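Acetyl-xylan esterase (Streptomyces lividans, PDB 2CC0) removes acetyl groups from acetylated xylan as a metal-dependent family 4 carbohydrate esterase, probably using the bound zinc ion for hydrolysis. Local coordinates at residues A[5-10]-A[175-180]; A[18-23]-A[49-54]; A[24-29]-A[163-168]; A[32-37]-A[56-61]. One frame throughout, in Å; residues are numbered along the deposited sequence. Where two conformers were deposited one is given.

Contacts 1 and 4 are parallel strand pairings in one sheet, joined because strands 5-12 and 34-37 are neighbours in it; their centres lie 14 Å apart, and S179 OG meets R32 N at 2.9 Å. Contacts 2 and 3 are helix packings that both use helix 19-28, one near its start, the other at its end, with centres 13 Å apart. Contact 2 sits over contact 4, 9 Å between centres, where Q52 OE1 meets N37 ND2 at 2.9 Å. The zinc ion, held by D13, H62 and H66, is about 7 Å from the F36 side chain of contact 4 and about 13 Å from that of Q52 in contact 2.

Contact 1: residues A[5-10]-A[175-180]; sequences GYVGLT and KGLCSG
The Y6 ring receives the carbonyl oxygen of S179 at its edge, in plane, 3.9 Å from CD1, while C178 O and G180 CA approach obliquely. Y6 and C178 pair in a bridge and so share a face of the sheet; chi1 of -65° lays the ring beside C178, CE1 to CB at 3.8 Å, and the C178 sulfur is disulfide-bonded to C3. On the other side V7 and L177 cross at about a right angle, CG1 to CD1 at 3.9 Å, both also resting on L172 of helix 159-174. L9 CD1 touches S179 CB, whereas S179 OG is engaged by R32 N. Three firm backbone bonds join the strands: C178 N to G5 O at 2.9 Å, V7 N to C178 O at 2.9 Å, and G180 N to V7 O at 2.7 Å. Beyond them two waters take over, one between L9 O and G180 O, the other between L9 N and G180 O. G176 ends the preceding helix in a Schellman motif, turning the chain into strand 177-179. Parallel pairing of the first strand with one entered from a late helix is characteristic of the barrel-like beta/alpha fold of polysaccharide deacetylases.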
loop_
_atom_site.group_PDB
_atom_site.type_symbol
_atom_site.label_atom_id
_atom_site.label_comp_id
_atom_site.label_asym_id
_atom_site.label_seq_id
_atom_site.Cartn_x
_atom_site.Cartn_y
_atom_site.Cartn_z
ATOM N N GLY A 5 0.063 -8.644 15.676
ATOM C CA GLY A 5 0.074 -7.974 14.375
ATOM C C GLY A 5 1.325 -8.419 13.644
ATOM O O GLY A 5 2.172 -9.101 14.236
ATOM N N TYR A 6 1.449 -8.001 12.379
ATOM C CA TYR A 6 2.568 -8.413 11.520
ATOM C C TYR A 6 3.200 -7.235 10.842
ATOM O O TYR A 6 2.502 -6.276 10.444
ATOM C CB TYR A 6 2.109 -9.438 10.476
ATOM C CG TYR A 6 1.671 -10.728 11.129
ATOM C CD1 TYR A 6 2.590 -11.744 11.381
ATOM C CD2 TYR A 6 0.353 -10.900 11.531
ATOM C CE1 TYR A 6 2.200 -12.925 11.998
ATOM C CE2 TYR A 6 -0.053 -12.074 12.154
ATOM C CZ TYR A 6 0.878 -13.077 12.390
ATOM O OH TYR A 6 0.468 -14.242 13.017
ATOM N N VAL A 7 4.528 -7.302 10.702
ATOM C CA VAL A 7 5.237 -6.284 9.925
ATOM C C VAL A 7 5.948 -6.941 8.758
ATOM O O VAL A 7 6.175 -8.150 8.781
ATOM C CB VAL A 7 6.274 -5.535 10.763
ATOM C CG1 VAL A 7 5.589 -4.802 11.982
ATOM C CG2 VAL A 7 7.423 -6.485 11.203
ATOM N N GLY A 8 6.301 -6.126 7.755
ATOM C CA GLY A 8 6.958 -6.622 6.548
ATOM C C GLY A 8 8.425 -6.272 6.555
ATOM O O GLY A 8 8.792 -5.171 6.139
ATOM N N LEU A 9 9.270 -7.193 7.037
ATOM C CA LEU A 9 10.717 -6.973 6.915
ATOM C C LEU A 9 11.129 -7.279 5.497
ATOM O O LEU A 9 10.757 -8.326 4.959
ATOM C CB LEU A 9 11.485 -7.896 7.855
ATOM C CG LEU A 9 11.114 -7.760 9.325
ATOM C CD1 LEU A 9 11.969 -8.777 10.145
ATOM C CD2 LEU A 9 11.280 -6.336 9.872
ATOM N N THR A 10 11.887 -6.369 4.878
ATOM C CA THR A 10 12.336 -6.591 3.511
ATOM C C THR A 10 13.803 -6.226 3.348
ATOM O O THR A 10 14.301 -5.336 4.049
ATOM C CB THR A 10 11.477 -5.788 2.474
ATOM O OG1 THR A 10 11.802 -4.396 2.565
ATOM C CG2 THR A 10 9.978 -5.990 2.730
ATOM N N LYS A 175 6.691 -5.612 21.316
ATOM C CA LYS A 175 5.492 -4.930 20.857
ATOM C C LYS A 175 4.378 -5.896 20.513
ATOM O O LYS A 175 3.313 -5.468 20.079
ATOM C CB LYS A 175 5.818 -4.090 19.622
ATOM C CG LYS A 175 6.588 -2.838 19.949
ATOM C CD LYS A 175 7.027 -2.162 18.697
ATOM C CE LYS A 175 6.689 -0.704 18.774
ATOM N NZ LYS A 175 6.238 -0.183 17.475
ATOM N N GLY A 176 4.624 -7.192 20.690
ATOM C CA GLY A 176 3.685 -8.230 20.245
ATOM C C GLY A 176 3.491 -8.282 18.730
ATOM O O GLY A 176 2.412 -8.620 18.238
ATOM N N LEU A 177 4.532 -7.929 17.976
ATOM C CA LEU A 177 4.458 -7.988 16.526
ATOM C C LEU A 177 5.349 -9.088 16.017
ATOM O O LEU A 177 6.377 -9.416 16.638
ATOM C CB LEU A 177 4.878 -6.654 15.892
ATOM C CG LEU A 177 3.950 -5.464 16.158
ATOM C CD1 LEU A 177 4.619 -4.141 15.697
ATOM C CD2 LEU A 177 2.596 -5.688 15.472
ATOM N N CYS A 178 4.948 -9.662 14.893
ATOM C CA CYS A 178 5.763 -10.699 14.281
ATOM C C CYS A 178 6.107 -10.380 12.849
ATOM O O CYS A 178 5.498 -9.518 12.231
ATOM C CB CYS A 178 5.055 -12.019 14.370
ATOM S SG CYS A 178 4.835 -12.505 16.086
ATOM N N SER A 179 7.129 -11.052 12.332
ATOM C CA SER A 179 7.513 -10.823 10.937
ATOM C C SER A 179 6.517 -11.562 10.049
ATOM O O SER A 179 6.180 -12.734 10.301
ATOM C CB SER A 179 8.975 -11.231 10.691
ATOM O OG SER A 179 9.208 -12.551 11.131
ATOM N N GLY A 180 5.989 -10.874 9.034
ATOM C CA GLY A 180 4.974 -11.463 8.192
ATOM C C GLY A 180 5.337 -11.420 6.715
ATOM O O GLY A 180 6.418 -10.982 6.336
HETATM O O HOH W 1 8.074 -9.487 4.407
HETATM O O HOH W 2 8.734 -9.926 7.484
#

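Contact 2: residues A[18-23]-A[49-54]; sequences STQSLL and VRAQVD
L23 reaches from helix 19-28 to the backbone of A51 and Q52 on helix 46-54. Its CB is directed toward that helix, and CG, anti to the carbonyl carbon of L23 (chi1 -66°), splits into two methyls. CD1 goes farther across and lies on the A51-Q52 peptide: it is 3.5 Å from A51 C, also meets A51 O and Q52 N, and is 3.8 Å from A51 CB. CD2 rests 4.0 Å from Q52 CA, and both methyls reach Q52 CG. The leucine thus sits against a peptide unit of the second helix, with M35 and M57 also packing against it. Segments 19-23 and 49-54 run parallel, 1° apart, their axes 10.1 Å from each other, and their helices cover the same face of the sheet, as successive helices do in a repeated beta-alpha-beta arrangement with strands 34-37 and 58-61. Nearer the start of helix 19-28, T19 CG2 touches Q52 NE2 at 4.0 Å, the two side chains crossing at about a right angle; the T19 hydroxyl is taken up by D156 and Q52 OE1 by N37 ND2. Toward the surface, Q20 bends at chi2 (65°), bringing OE1 to 3.5 Å from A51 CB. Its NE2 bonds N24 within its own helix and a water, which in turn donates to A51 O at 2.8 Å, giving the helices a solvent-mediated polar link.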
loop_
_atom_site.group_PDB
_atom_site.type_symbol
_atom_site.label_atom_id
_atom_site.label_comp_id
_atom_site.label_asym_id
_atom_site.label_seq_id
_atom_site.Cartn_x
_atom_site.Cartn_y
_atom_site.Cartn_z
ATOM N N SER A 18 27.057 -11.298 1.406
ATOM C CA SER A 18 26.514 -10.996 2.730
ATOM C C SER A 18 25.259 -11.802 3.047
ATOM O O SER A 18 24.813 -11.847 4.200
ATOM C CB SER A 18 26.156 -9.505 2.837
ATOM O OG SER A 18 27.238 -8.685 2.439
ATOM N N THR A 19 24.681 -12.421 2.026
ATOM C CA THR A 19 23.355 -13.026 2.168
ATOM C C THR A 19 23.298 -14.172 3.165
ATOM O O THR A 19 22.405 -14.188 4.032
ATOM C CB THR A 19 22.832 -13.485 0.805
ATOM O OG1 THR A 19 22.802 -12.342 -0.064
ATOM C CG2 THR A 19 21.413 -14.119 0.920
ATOM N N GLN A 20 24.218 -15.137 3.057
ATOM C CA GLN A 20 24.112 -16.282 3.976
ATOM C C GLN A 20 24.181 -15.864 5.457
ATOM O O GLN A 20 23.411 -16.376 6.282
ATOM C CB GLN A 20 25.140 -17.376 3.677
ATOM C CG GLN A 20 24.835 -18.683 4.427
ATOM C CD GLN A 20 23.520 -19.363 3.978
ATOM O OE1 GLN A 20 23.439 -19.896 2.874
ATOM N NE2 GLN A 20 22.494 -19.346 4.843
ATOM N N SER A 21 25.089 -14.940 5.800
ATOM C CA SER A 21 25.196 -14.443 7.178
ATOM C C SER A 21 23.892 -13.792 7.644
ATOM O O SER A 21 23.440 -14.039 8.755
ATOM C CB SER A 21 26.346 -13.443 7.305
ATOM O OG SER A 21 27.592 -14.115 7.133
ATOM N N LEU A 22 23.284 -12.994 6.761
ATOM C CA LEU A 22 22.004 -12.372 7.057
ATOM C C LEU A 22 20.910 -13.420 7.270
ATOM O O LEU A 22 20.140 -13.336 8.225
ATOM C CB LEU A 22 21.610 -11.420 5.914
ATOM C CG LEU A 22 20.298 -10.617 6.048
ATOM C CD1 LEU A 22 20.288 -9.755 7.319
ATOM C CD2 LEU A 22 20.089 -9.749 4.796
ATOM N N LEU A 23 20.851 -14.408 6.377
ATOM C CA LEU A 23 19.822 -15.441 6.497
ATOM C C LEU A 23 19.978 -16.208 7.809
ATOM O O LEU A 23 18.988 -16.493 8.490
ATOM C CB LEU A 23 19.897 -16.415 5.313
ATOM C CG LEU A 23 19.578 -15.857 3.933
ATOM C CD1 LEU A 23 19.784 -16.981 2.888
ATOM C CD2 LEU A 23 18.143 -15.318 3.858
ATOM N N VAL A 49 19.910 -17.932 -4.006
ATOM C CA VAL A 49 18.455 -17.730 -4.149
ATOM C C VAL A 49 17.711 -18.832 -3.386
ATOM O O VAL A 49 16.778 -18.556 -2.598
ATOM C CB VAL A 49 18.007 -17.718 -5.604
ATOM C CG1 VAL A 49 16.480 -17.604 -5.704
ATOM C CG2 VAL A 49 18.684 -16.556 -6.377
ATOM N N ARG A 50 18.128 -20.077 -3.614
ATOM C CA ARG A 50 17.571 -21.221 -2.870
ATOM C C ARG A 50 17.803 -21.103 -1.364
ATOM O O ARG A 50 16.934 -21.490 -0.571
ATOM C CB ARG A 50 18.180 -22.545 -3.354
ATOM C CG ARG A 50 17.510 -23.099 -4.596
ATOM C CD ARG A 50 15.988 -23.354 -4.424
ATOM N NE ARG A 50 15.590 -24.195 -3.285
ATOM C CZ ARG A 50 14.332 -24.572 -3.066
ATOM N NH1 ARG A 50 13.370 -24.209 -3.918
ATOM N NH2 ARG A 50 14.020 -25.328 -2.013
ATOM N N ALA A 51 18.963 -20.573 -0.968
ATOM C CA ALA A 51 19.280 -20.450 0.462
ATOM C C ALA A 51 18.254 -19.529 1.134
ATOM O O ALA A 51 17.833 -19.771 2.252
ATOM C CB ALA A 51 20.706 -19.946 0.683
ATOM N N GLN A 52 17.807 -18.513 0.397
ATOM C CA GLN A 52 16.773 -17.616 0.947
ATOM C C GLN A 52 15.486 -18.384 1.220
ATOM O O GLN A 52 14.867 -18.249 2.286
ATOM C CB GLN A 52 16.502 -16.449 0.001
ATOM C CG GLN A 52 17.721 -15.578 -0.200
ATOM C CD GLN A 52 17.555 -14.631 -1.375
ATOM O OE1 GLN A 52 16.877 -14.939 -2.390
ATOM N NE2 GLN A 52 18.143 -13.465 -1.242
ATOM N N VAL A 53 15.087 -19.193 0.246
ATOM C CA VAL A 53 13.871 -20.027 0.390
ATOM C C VAL A 53 14.018 -20.978 1.579
ATOM O O VAL A 53 13.102 -21.097 2.435
ATOM C CB VAL A 53 13.564 -20.800 -0.912
ATOM C CG1 VAL A 53 12.317 -21.704 -0.745
ATOM C CG2 VAL A 53 13.389 -19.810 -2.092
ATOM N N ASP A 54 15.161 -21.659 1.643
ATOM C CA ASP A 54 15.404 -22.648 2.712
ATOM C C ASP A 54 15.506 -22.040 4.109
ATOM O O ASP A 54 15.298 -22.733 5.125
ATOM C CB ASP A 54 16.669 -23.438 2.383
ATOM C CG ASP A 54 16.473 -24.390 1.199
ATOM O OD1 ASP A 54 15.315 -24.682 0.793
ATOM O OD2 ASP A 54 17.514 -24.853 0.676
HETATM O O HOH W 3 19.666 -20.861 4.103
#

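Contact 3: residues A[24-29]-A[163-168]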
loop_
_atom_site.group_PDB
_atom_site.type_symbol
_atom_site.label_atom_id
_atom_site.label_comp_id
_atom_site.label_asym_id
_atom_site.label_seq_id
_atom_site.Cartn_x
_atom_site.Cartn_y
_atom_site.Cartn_z
ATOM N N ASN A 24 21.225 -16.531 8.149
ATOM C CA ASN A 24 21.503 -17.248 9.403
ATOM C C ASN A 24 21.047 -16.437 10.619
ATOM O O ASN A 24 20.424 -16.973 11.519
ATOM C CB ASN A 24 22.984 -17.594 9.504
ATOM C CG ASN A 24 23.399 -18.694 8.539
ATOM O OD1 ASN A 24 22.554 -19.381 7.934
ATOM N ND2 ASN A 24 24.706 -18.856 8.375
ATOM N N ALA A 25 21.339 -15.139 10.618
ATOM C CA ALA A 25 20.885 -14.252 11.687
ATOM C C ALA A 25 19.364 -14.191 11.779
ATOM O O ALA A 25 18.794 -14.302 12.864
ATOM C CB ALA A 25 21.479 -12.865 11.544
ATOM N N LEU A 26 18.704 -14.003 10.638
ATOM C CA LEU A 26 17.238 -13.972 10.634
ATOM C C LEU A 26 16.650 -15.264 11.208
ATOM O O LEU A 26 15.840 -15.209 12.130
ATOM C CB LEU A 26 16.689 -13.706 9.224
ATOM C CG LEU A 26 16.974 -12.297 8.662
ATOM C CD1 LEU A 26 16.825 -12.342 7.134
ATOM C CD2 LEU A 26 16.023 -11.237 9.299
ATOM N N ARG A 27 17.054 -16.422 10.667
ATOM C CA ARG A 27 16.493 -17.689 11.160
ATOM C C ARG A 27 16.803 -17.909 12.647
ATOM O O ARG A 27 15.938 -18.362 13.397
ATOM C CB ARG A 27 16.958 -18.884 10.331
ATOM C CG ARG A 27 16.233 -20.186 10.781
ATOM C CD ARG A 27 16.071 -21.190 9.681
ATOM N NE ARG A 27 14.928 -22.088 9.928
ATOM C CZ ARG A 27 14.327 -22.785 8.968
ATOM N NH1 ARG A 27 14.759 -22.684 7.726
ATOM N NH2 ARG A 27 13.308 -23.598 9.250
ATOM N N GLN A 28 18.017 -17.581 13.078
ATOM C CA GLN A 28 18.387 -17.794 14.492
ATOM C C GLN A 28 17.545 -16.932 15.430
ATOM O O GLN A 28 17.332 -17.285 16.599
ATOM C CB GLN A 28 19.868 -17.552 14.715
ATOM C CG GLN A 28 20.744 -18.598 14.055
ATOM C CD GLN A 28 22.176 -18.117 13.881
ATOM O OE1 GLN A 28 22.591 -17.147 14.519
ATOM N NE2 GLN A 28 22.927 -18.769 12.993
ATOM N N ASN A 29 17.041 -15.814 14.895
ATOM C CA ASN A 29 16.219 -14.897 15.663
ATOM C C ASN A 29 14.724 -15.016 15.365
ATOM O O ASN A 29 13.925 -14.195 15.824
ATOM C CB ASN A 29 16.727 -13.475 15.481
ATOM C CG ASN A 29 18.038 -13.246 16.232
ATOM O OD1 ASN A 29 18.025 -13.007 17.435
ATOM N ND2 ASN A 29 19.162 -13.352 15.536
ATOM N N ALA A 163 24.095 -6.540 12.097
ATOM C CA ALA A 163 24.285 -6.370 13.545
ATOM C C ALA A 163 22.968 -6.100 14.279
ATOM O O ALA A 163 22.820 -6.416 15.467
ATOM C CB ALA A 163 25.245 -5.248 13.805
ATOM N N ALA A 164 22.025 -5.496 13.554
ATOM C CA ALA A 164 20.722 -5.111 14.101
ATOM C C ALA A 164 19.749 -6.261 14.313
ATOM O O ALA A 164 18.778 -6.119 15.058
ATOM C CB ALA A 164 20.071 -4.045 13.172
ATOM N N ILE A 165 19.981 -7.397 13.654
ATOM C CA ILE A 165 18.949 -8.445 13.615
ATOM C C ILE A 165 18.430 -8.885 15.013
ATOM O O ILE A 165 17.224 -8.904 15.228
ATOM C CB ILE A 165 19.356 -9.652 12.730
ATOM C CG1 ILE A 165 19.627 -9.210 11.287
ATOM C CG2 ILE A 165 18.324 -10.770 12.817
ATOM C CD1 ILE A 165 18.483 -8.430 10.596
ATOM N N PRO A 166 19.330 -9.235 15.965
ATOM C CA PRO A 166 18.759 -9.609 17.274
ATOM C C PRO A 166 17.889 -8.521 17.930
ATOM O O PRO A 166 16.805 -8.831 18.428
ATOM C CB PRO A 166 19.997 -9.939 18.140
ATOM C CG PRO A 166 21.089 -10.192 17.160
ATOM C CD PRO A 166 20.799 -9.314 15.951
ATOM N N ARG A 167 18.333 -7.266 17.904
ATOM C CA ARG A 167 17.539 -6.163 18.455
ATOM C C ARG A 167 16.259 -5.879 17.675
ATOM O O ARG A 167 15.263 -5.424 18.253
ATOM C CB ARG A 167 18.376 -4.903 18.586
ATOM C CG ARG A 167 19.323 -4.969 19.790
ATOM C CD ARG A 167 20.336 -3.843 19.725
ATOM N NE ARG A 167 19.729 -2.525 19.916
ATOM C CZ ARG A 167 20.302 -1.379 19.541
ATOM N NH1 ARG A 167 21.504 -1.380 18.962
ATOM N NH2 ARG A 167 19.675 -0.225 19.746
ATOM N N ILE A 168 16.265 -6.154 16.382
ATOM C CA ILE A 168 15.005 -6.098 15.606
ATOM C C ILE A 168 13.992 -7.131 16.135
ATOM O O ILE A 168 12.816 -6.813 16.396
ATOM C CB ILE A 168 15.285 -6.275 14.105
ATOM C CG1 ILE A 168 15.987 -4.998 13.572
ATOM C CG2 ILE A 168 13.985 -6.598 13.344
ATOM C CD1 ILE A 168 16.492 -5.077 12.123
#
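Apolar packing centres on I165, whose CB is directed toward helix 19-28. CG2, anti to the backbone N of I165, lies mainly on A25 in the last turn of that helix, 3.6 Å from A25 O and 4.0 Å from A25 CB. CD1, at the end of the other branch, meets L26 CD2 at 4.0 Å as the two side chains pass at a slant; L31 touches both residues, and M57 flanks L26 on the sheet side. The polar part belongs to N29, the first residue past the helix. Its ND2 donates to A25 O at 2.9 Å in a nearly straight bond (165°), with the acceptor lying in the plane of the amide and the donor tilted 27° from the carbonyl plane. This bond fixes the rotation of the amide. Van der Waals contacts then join this amide to the second helix: OD1 lies 3.5 Å from P166 CA, and ND2 is 3.8 Å from I165 CG2. P166 has no N-H to give, and the helix is kinked at this point. The arrangement is one of neighbouring outer helices in a beta/alpha fold, where the end of the first helix packs against the middle of the last long one, which leads into strand 177-179.

Contact 4: residues A[32-37]-A[56-61]; sequences RATMFN and GMWVAN
R32 and W58 cross at about a right angle, their guanidinium and indole planes 27° apart. W58 CZ2 lies over the centre of the guanidinium, 3.4 Å from R32 CZ, while the edge of the same group faces G56 O. There NE donates to an in-plane lone pair of G56 O at 2.8 Å in a nearly straight bond (172°); NH2 adds a weak bond to that oxygen and one to a water held by M57 O. The bend at chi3 (75°) turns the guanidinium into this position, and face and edge contacts together fix its orientation. P192 packs on both R32 and W58. Along the same side of the sheet, T34 and W58 also cross steeply, OG1 to CE3 at 3.7 Å, and then A60 CB sits over one face of F36 in a CH-pi contact, 3.7 Å from the ring centroid. N61 O lies at the edge of that ring, and R100 makes a cation-pi contact with it. On the face of M35, M57 passes it obliquely, CG of M35 to CB of M57 at 3.7 Å. N37 and V59, on this face too, lie slantwise against each other. Between the two layers, backbone bonds alternate from A33 O to N37 N, with M35 N to W58 O at 2.8 Å. This is the parallel strand pair of a beta-alpha-beta crossover, whose second strand leads straight to H62, a zinc ligand of the polysaccharide deacetylase fold.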
loop_
_atom_site.group_PDB
_atom_site.type_symbol
_atom_site.label_atom_id
_atom_site.label_comp_id
_atom_site.label_asym_id
_atom_site.label_seq_id
_atom_site.Cartn_x
_atom_site.Cartn_y
_atom_site.Cartn_z
ATOM N N ARG A 32 11.250 -13.939 9.555
ATOM C CA ARG A 32 11.088 -14.188 8.129
ATOM C C ARG A 32 11.000 -12.837 7.433
ATOM O O ARG A 32 10.640 -11.816 8.056
ATOM C CB ARG A 32 9.853 -15.033 7.839
ATOM C CG ARG A 32 9.903 -16.398 8.581
ATOM C CD ARG A 32 8.650 -17.186 8.373
ATOM N NE ARG A 32 8.641 -17.743 7.022
ATOM C CZ ARG A 32 7.662 -18.479 6.506
ATOM N NH1 ARG A 32 6.573 -18.773 7.233
ATOM N NH2 ARG A 32 7.765 -18.932 5.261
ATOM N N ALA A 33 11.350 -12.823 6.153
ATOM C CA ALA A 33 11.425 -11.552 5.438
ATOM C C ALA A 33 11.297 -11.790 3.957
ATOM O O ALA A 33 11.378 -12.954 3.491
ATOM C CB ALA A 33 12.744 -10.866 5.766
ATOM N N THR A 34 11.064 -10.697 3.222
ATOM C CA THR A 34 10.992 -10.726 1.777
ATOM C C THR A 34 12.258 -10.136 1.182
ATOM O O THR A 34 12.635 -8.995 1.506
ATOM C CB THR A 34 9.744 -9.955 1.250
ATOM O OG1 THR A 34 8.591 -10.524 1.838
ATOM C CG2 THR A 34 9.645 -10.126 -0.282
ATOM N N MET A 35 12.914 -10.935 0.341
ATOM C CA MET A 35 14.201 -10.543 -0.292
ATOM C C MET A 35 13.889 -10.066 -1.708
ATOM O O MET A 35 13.486 -10.888 -2.565
ATOM C CB MET A 35 15.185 -11.729 -0.338
ATOM C CG MET A 35 15.169 -12.623 0.933
ATOM S SD MET A 35 15.389 -11.715 2.478
ATOM C CE MET A 35 17.167 -11.578 2.559
ATOM N N PHE A 36 14.092 -8.755 -1.952
ATOM C CA PHE A 36 13.852 -8.168 -3.284
ATOM C C PHE A 36 15.178 -8.251 -4.044
ATOM O O PHE A 36 16.035 -7.361 -3.936
ATOM C CB PHE A 36 13.332 -6.736 -3.166
ATOM C CG PHE A 36 11.891 -6.666 -2.765
ATOM C CD1 PHE A 36 11.532 -6.701 -1.409
ATOM C CD2 PHE A 36 10.880 -6.602 -3.743
ATOM C CE1 PHE A 36 10.173 -6.644 -1.045
ATOM C CE2 PHE A 36 9.534 -6.541 -3.367
ATOM C CZ PHE A 36 9.192 -6.568 -2.034
ATOM N N ASN A 37 15.352 -9.373 -4.746
ATOM C CA ASN A 37 16.614 -9.651 -5.466
ATOM C C ASN A 37 16.694 -8.928 -6.810
ATOM O O ASN A 37 15.687 -8.809 -7.526
ATOM C CB ASN A 37 16.751 -11.156 -5.757
ATOM C CG ASN A 37 17.016 -12.010 -4.511
ATOM O OD1 ASN A 37 17.316 -11.530 -3.384
ATOM N ND2 ASN A 37 16.980 -13.286 -4.729
ATOM N N GLY A 56 13.437 -19.677 4.995
ATOM C CA GLY A 56 12.061 -19.279 5.304
ATOM C C GLY A 56 11.720 -17.902 4.763
ATOM O O GLY A 56 10.741 -17.298 5.196
ATOM N N MET A 57 12.496 -17.424 3.792
ATOM C CA MET A 57 12.210 -16.090 3.182
ATOM C C MET A 57 11.311 -16.229 1.949
ATOM O O MET A 57 11.199 -17.315 1.371
ATOM C CB MET A 57 13.510 -15.375 2.761
ATOM C CG MET A 57 14.609 -15.343 3.850
ATOM S SD MET A 57 14.016 -14.617 5.394
ATOM C CE MET A 57 14.870 -15.603 6.647
ATOM N N TRP A 58 10.703 -15.116 1.540
ATOM C CA TRP A 58 9.990 -14.993 0.259
ATOM C C TRP A 58 10.912 -14.207 -0.646
ATOM O O TRP A 58 11.685 -13.368 -0.174
ATOM C CB TRP A 58 8.648 -14.286 0.440
ATOM C CG TRP A 58 7.809 -15.043 1.425
ATOM C CD1 TRP A 58 7.090 -16.183 1.178
ATOM C CD2 TRP A 58 7.657 -14.761 2.826
ATOM N NE1 TRP A 58 6.479 -16.624 2.350
ATOM C CE2 TRP A 58 6.814 -15.770 3.372
ATOM C CE3 TRP A 58 8.142 -13.760 3.672
ATOM C CZ2 TRP A 58 6.437 -15.792 4.734
ATOM C CZ3 TRP A 58 7.774 -13.784 5.029
ATOM C CH2 TRP A 58 6.931 -14.805 5.548
ATOM N N VAL A 59 10.869 -14.516 -1.929
ATOM C CA VAL A 59 11.787 -13.885 -2.887
ATOM C C VAL A 59 10.936 -13.074 -3.865
ATOM O O VAL A 59 9.917 -13.559 -4.386
ATOM C CB VAL A 59 12.622 -14.936 -3.665
ATOM C CG1 VAL A 59 13.634 -14.213 -4.564
ATOM C CG2 VAL A 59 13.314 -15.884 -2.674
ATOM N N ALA A 60 11.371 -11.842 -4.102
ATOM C CA ALA A 60 10.633 -10.903 -4.925
ATOM C C ALA A 60 11.549 -10.209 -5.932
ATOM O O ALA A 60 12.771 -10.374 -5.895
ATOM C CB ALA A 60 9.892 -9.882 -4.050
ATOM N N ASN A 61 10.915 -9.501 -6.864
ATOM C CA ASN A 61 11.578 -8.936 -8.067
ATOM C C ASN A 61 12.022 -7.495 -7.815
ATOM O O ASN A 61 11.193 -6.653 -7.426
ATOM C CB ASN A 61 10.565 -9.033 -9.236
ATOM C CG ASN A 61 11.123 -8.612 -10.598
ATOM O OD1 ASN A 61 11.862 -7.630 -10.732
ATOM N ND2 ASN A 61 10.665 -9.323 -11.643
HETATM O O HOH W 4 9.634 -19.424 2.637
#